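Local coordinates for protein 16 kDa beta-galactoside-binding lectin (Gallus gallus, PDB 1QMJ) that binds beta-galactosides such as lactose as a homodimeric galectin, and may take part in regulating differentiation, at residues Q1-P12 with E113-F124. Numbering follows the deposited sequence.
Sequences QGLVVTQLDVQP and EKIQYLAVEGDF
With chi1 of Tyr117 at 175°, CG is anti to the backbone N and the ring runs forward beside its own strand, leaning toward Val4; Val4 CG1, also anti to its N (chi1 180°), lies against it, 3.5 Å from Tyr117 CE2. Thr6 CG2 meets the same side of the ring, 3.9 Å from Tyr117 CD2, while Val4 CG2 reaches the methyl of Ala119. On the opposite face Val5 and Leu118 meet CB to CB, and Leu8 CD1 comes within 4.1 Å of Leu118 CB. Leu118 also packs on Val33 of adjacent strand 29-33 and on Val16 of the facing sheet.

Strands 4-6 and 117-122 run antiparallel. Val5 and Leu118 exchange two backbone bonds, Val5 N giving the straighter one to Leu118 O (2.8 Å, 175° at the hydrogen), and Val120 N binds Leu3 O. At the N-terminus Gln1 N bonds to Phe124 O (2.8 Å) and to a water that also reaches Gly122 O. Beyond Thr6 the register slips by two, past a weak Leu8 N to Gln116 O bond, and resumes where Val10 and Ile115 exchange a pair of bonds, their CB atoms 3.9 Å apart. There Asp9 OD1 rests on the aliphatic part of Lys114, 3.3 Å from its CD; NZ makes just a long salt bridge to this buried oxygen, which has no hydrogen-bond partner in the model.

Gln116 and Tyr117 form a classic beta bulge opposite Gly34. Strand 4-6 also pairs antiparallel with a strand of the second subunit, continuing the sheet across the interface, as in the beta-sandwich dimer of prototype galectins.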
loop_
_atom_site.group_PDB
_atom_site.type_symbol
_atom_site.label_atom_id
_atom_site.label_comp_id
_atom_site.label_asym_id
_atom_site.label_seq_id
_atom_site.Cartn_x
_atom_site.Cartn_y
_atom_site.Cartn_z
ATOM N N GLN A 1 6.718 1.033 11.223
ATOM C CA GLN A 1 5.676 1.340 10.203
ATOM C C GLN A 1 4.427 0.569 10.565
ATOM O O GLN A 1 4.500 -0.467 11.233
ATOM C CB GLN A 1 6.139 0.902 8.814
ATOM C CG GLN A 1 7.136 1.830 8.154
ATOM C CD GLN A 1 6.465 2.930 7.366
ATOM O OE1 GLN A 1 5.377 3.385 7.720
ATOM N NE2 GLN A 1 7.098 3.354 6.282
ATOM N N GLY A 2 3.310 1.045 10.125
ATOM C CA GLY A 2 2.055 0.327 10.390
ATOM C C GLY A 2 0.928 0.940 9.564
ATOM O O GLY A 2 0.113 1.726 10.068
ATOM N N LEU A 3 0.902 0.565 8.300
ATOM C CA LEU A 3 -0.108 1.080 7.372
ATOM C C LEU A 3 -1.203 0.042 7.098
ATOM O O LEU A 3 -1.063 -1.151 7.410
ATOM C CB LEU A 3 0.527 1.481 6.027
ATOM C CG LEU A 3 1.533 0.473 5.463
ATOM C CD1 LEU A 3 0.865 -0.714 4.763
ATOM C CD2 LEU A 3 2.468 1.101 4.421
ATOM N N VAL A 4 -2.263 0.559 6.519
ATOM C CA VAL A 4 -3.439 -0.221 6.143
ATOM C C VAL A 4 -3.762 0.034 4.676
ATOM O O VAL A 4 -3.771 1.186 4.216
ATOM C CB VAL A 4 -4.646 0.192 6.995
ATOM C CG1 VAL A 4 -5.918 -0.584 6.645
ATOM C CG2 VAL A 4 -4.429 -0.024 8.493
ATOM N N VAL A 5 -4.014 -1.053 3.980
ATOM C CA VAL A 5 -4.357 -1.018 2.554
ATOM C C VAL A 5 -5.739 -1.631 2.342
ATOM O O VAL A 5 -6.012 -2.754 2.791
ATOM C CB VAL A 5 -3.333 -1.812 1.736
ATOM C CG1 VAL A 5 -3.412 -1.515 0.236
ATOM C CG2 VAL A 5 -1.885 -1.526 2.139
ATOM N N THR A 6 -6.597 -0.851 1.727
ATOM C CA THR A 6 -7.975 -1.275 1.452
ATOM C C THR A 6 -8.280 -1.093 -0.039
ATOM O O THR A 6 -7.435 -0.618 -0.811
ATOM C CB THR A 6 -8.958 -0.446 2.289
ATOM O OG1 THR A 6 -8.671 0.939 2.159
ATOM C CG2 THR A 6 -8.899 -0.784 3.783
ATOM N N GLN A 7 -9.486 -1.483 -0.396
ATOM C CA GLN A 7 -9.978 -1.401 -1.781
ATOM C C GLN A 7 -9.214 -2.378 -2.686
ATOM O O GLN A 7 -9.099 -2.170 -3.901
ATOM C CB GLN A 7 -9.786 0.010 -2.349
ATOM C CG GLN A 7 -10.324 1.113 -1.436
ATOM C CD GLN A 7 -11.836 1.039 -1.225
ATOM O OE1 GLN A 7 -12.562 0.573 -2.104
ATOM N NE2 GLN A 7 -12.363 1.477 -0.098
ATOM N N LEU A 8 -8.703 -3.431 -2.074
ATOM C CA LEU A 8 -7.948 -4.470 -2.798
ATOM C C LEU A 8 -8.914 -5.507 -3.364
ATOM O O LEU A 8 -10.091 -5.564 -2.976
ATOM C CB LEU A 8 -6.968 -5.180 -1.862
ATOM C CG LEU A 8 -5.781 -4.310 -1.448
ATOM C CD1 LEU A 8 -4.840 -5.019 -0.471
ATOM C CD2 LEU A 8 -4.906 -3.881 -2.629
ATOM N N ASP A 9 -8.384 -6.301 -4.272
ATOM C CA ASP A 9 -9.146 -7.362 -4.935
ATOM C C ASP A 9 -8.224 -8.525 -5.305
ATOM O O ASP A 9 -8.272 -9.051 -6.424
ATOM C CB ASP A 9 -9.802 -6.825 -6.211
ATOM C CG ASP A 9 -10.829 -7.791 -6.817
ATOM O OD1 ASP A 9 -10.983 -8.970 -6.316
ATOM O OD2 ASP A 9 -11.540 -7.426 -7.829
ATOM N N VAL A 10 -7.394 -8.904 -4.347
ATOM C CA VAL A 10 -6.460 -10.023 -4.529
ATOM C C VAL A 10 -7.262 -11.314 -4.572
ATOM O O VAL A 10 -7.986 -11.648 -3.627
ATOM C CB VAL A 10 -5.462 -10.096 -3.371
ATOM C CG1 VAL A 10 -4.357 -11.130 -3.608
ATOM C CG2 VAL A 10 -4.742 -8.773 -3.110
ATOM N N GLN A 11 -7.124 -12.019 -5.667
ATOM C CA GLN A 11 -7.839 -13.281 -5.864
ATOM C C GLN A 11 -6.862 -14.451 -5.804
ATOM O O GLN A 11 -5.635 -14.264 -5.847
ATOM C CB GLN A 11 -8.546 -13.267 -7.217
ATOM C CG GLN A 11 -9.811 -12.400 -7.207
ATOM C CD GLN A 11 -10.954 -12.993 -8.030
ATOM O OE1 GLN A 11 -10.714 -13.579 -9.083
ATOM N NE2 GLN A 11 -12.201 -12.875 -7.609
ATOM N N PRO A 12 -7.348 -15.696 -5.706
ATOM C CA PRO A 12 -6.466 -16.843 -5.629
ATOM C C PRO A 12 -5.550 -16.888 -6.831
ATOM O O PRO A 12 -6.023 -16.656 -7.987
ATOM C CB PRO A 12 -7.415 -18.024 -5.560
ATOM C CG PRO A 12 -8.841 -17.478 -5.583
ATOM C CD PRO A 12 -8.785 -15.986 -5.668
ATOM N N GLU A 113 -12.757 -15.775 -0.565
ATOM C CA GLU A 113 -12.308 -15.941 -1.952
ATOM C C GLU A 113 -11.519 -14.773 -2.547
ATOM O O GLU A 113 -11.111 -14.821 -3.710
ATOM C CB GLU A 113 -13.477 -16.318 -2.871
ATOM C CG GLU A 113 -14.765 -15.529 -2.648
ATOM C CD GLU A 113 -15.804 -16.321 -1.867
ATOM O OE1 GLU A 113 -16.308 -17.332 -2.410
ATOM O OE2 GLU A 113 -16.113 -15.936 -0.715
ATOM N N LYS A 114 -11.314 -13.723 -1.760
ATOM C CA LYS A 114 -10.541 -12.576 -2.220
ATOM C C LYS A 114 -10.132 -11.749 -1.017
ATOM O O LYS A 114 -10.833 -11.741 -0.004
ATOM C CB LYS A 114 -11.343 -11.714 -3.208
ATOM C CG LYS A 114 -12.105 -10.557 -2.579
ATOM C CD LYS A 114 -12.776 -9.673 -3.616
ATOM C CE LYS A 114 -13.941 -10.384 -4.288
ATOM N NZ LYS A 114 -14.668 -9.484 -5.232
ATOM N N ILE A 115 -8.978 -11.099 -1.112
ATOM C CA ILE A 115 -8.482 -10.249 -0.038
ATOM C C ILE A 115 -8.708 -8.792 -0.420
ATOM O O ILE A 115 -8.331 -8.364 -1.509
ATOM C CB ILE A 115 -6.978 -10.492 0.237
ATOM C CG1 ILE A 115 -6.794 -11.822 0.976
ATOM C CG2 ILE A 115 -6.380 -9.337 1.048
ATOM C CD1 ILE A 115 -5.355 -12.316 1.039
ATOM N N GLN A 116 -9.329 -8.036 0.475
ATOM C CA GLN A 116 -9.593 -6.633 0.217
ATOM C C GLN A 116 -8.939 -5.751 1.264
ATOM O O GLN A 116 -8.955 -4.527 1.149
ATOM C CB GLN A 116 -11.093 -6.377 0.233
ATOM C CG GLN A 116 -11.883 -7.300 -0.663
ATOM C CD GLN A 116 -13.370 -7.044 -0.573
ATOM O OE1 GLN A 116 -13.994 -7.304 0.455
ATOM N NE2 GLN A 116 -13.944 -6.521 -1.647
ATOM N N TYR A 117 -8.351 -6.379 2.274
ATOM C CA TYR A 117 -7.733 -5.655 3.371
ATOM C C TYR A 117 -6.374 -6.247 3.723
ATOM O O TYR A 117 -6.218 -7.467 3.764
ATOM C CB TYR A 117 -8.674 -5.730 4.583
ATOM C CG TYR A 117 -8.154 -5.130 5.872
ATOM C CD1 TYR A 117 -7.401 -5.898 6.769
ATOM C CD2 TYR A 117 -8.447 -3.812 6.213
ATOM C CE1 TYR A 117 -6.956 -5.359 7.976
ATOM C CE2 TYR A 117 -8.007 -3.263 7.414
ATOM C CZ TYR A 117 -7.266 -4.039 8.289
ATOM O OH TYR A 117 -6.828 -3.488 9.473
ATOM N N LEU A 118 -5.406 -5.371 3.980
ATOM C CA LEU A 118 -4.049 -5.761 4.355
ATOM C C LEU A 118 -3.577 -4.723 5.357
ATOM O O LEU A 118 -3.781 -3.534 5.153
ATOM C CB LEU A 118 -3.121 -5.756 3.126
ATOM C CG LEU A 118 -1.604 -5.986 3.290
ATOM C CD1 LEU A 118 -1.309 -7.367 3.833
ATOM C CD2 LEU A 118 -0.905 -5.824 1.956
ATOM N N ALA A 119 -2.995 -5.164 6.461
ATOM C CA ALA A 119 -2.481 -4.240 7.460
ATOM C C ALA A 119 -1.211 -4.800 8.074
ATOM O O ALA A 119 -1.108 -6.002 8.317
ATOM C CB ALA A 119 -3.515 -3.987 8.533
ATOM N N VAL A 120 -0.218 -3.942 8.263
ATOM C CA VAL A 120 1.048 -4.348 8.866
ATOM C C VAL A 120 1.153 -3.585 10.173
ATOM O O VAL A 120 0.980 -2.369 10.188
ATOM C CB VAL A 120 2.262 -3.992 7.970
ATOM C CG1 VAL A 120 3.554 -4.391 8.665
ATOM C CG2 VAL A 120 2.153 -4.692 6.614
ATOM N N GLU A 121 1.390 -4.296 11.271
ATOM C CA GLU A 121 1.508 -3.661 12.580
ATOM C C GLU A 121 2.693 -4.195 13.384
ATOM O O GLU A 121 3.326 -5.190 13.014
ATOM C CB GLU A 121 0.202 -3.805 13.376
ATOM C CG GLU A 121 -0.232 -5.239 13.630
ATOM C CD GLU A 121 -1.570 -5.336 14.352
ATOM O OE1 GLU A 121 -2.559 -4.734 13.871
ATOM O OE2 GLU A 121 -1.636 -6.026 15.395
ATOM N N GLY A 122 2.997 -3.511 14.480
ATOM C CA GLY A 122 4.104 -3.920 15.319
ATOM C C GLY A 122 5.436 -3.317 14.917
ATOM O O GLY A 122 5.508 -2.285 14.238
ATOM N N ASP A 123 6.501 -3.987 15.331
ATOM C CA ASP A 123 7.855 -3.533 15.070
ATOM C C ASP A 123 8.407 -3.987 13.732
ATOM O O ASP A 123 9.380 -4.748 13.668
ATOM C CB ASP A 123 8.763 -3.976 16.212
ATOM C CG ASP A 123 8.242 -3.530 17.563
ATOM O OD1 ASP A 123 7.995 -2.319 17.735
ATOM O OD2 ASP A 123 8.049 -4.393 18.442
ATOM N N PHE A 124 7.779 -3.505 12.663
ATOM C CA PHE A 124 8.193 -3.822 11.304
ATOM C C PHE A 124 8.166 -2.514 10.528
ATOM O O PHE A 124 7.268 -1.687 10.715
ATOM C CB PHE A 124 7.230 -4.833 10.667
ATOM C CG PHE A 124 7.728 -5.435 9.374
ATOM C CD1 PHE A 124 8.790 -6.331 9.368
ATOM C CD2 PHE A 124 7.105 -5.137 8.166
ATOM C CE1 PHE A 124 9.225 -6.926 8.189
ATOM C CE2 PHE A 124 7.534 -5.730 6.975
ATOM C CZ PHE A 124 8.596 -6.627 6.991
HETATM O O HOH W 1 6.790 0.668 13.871
#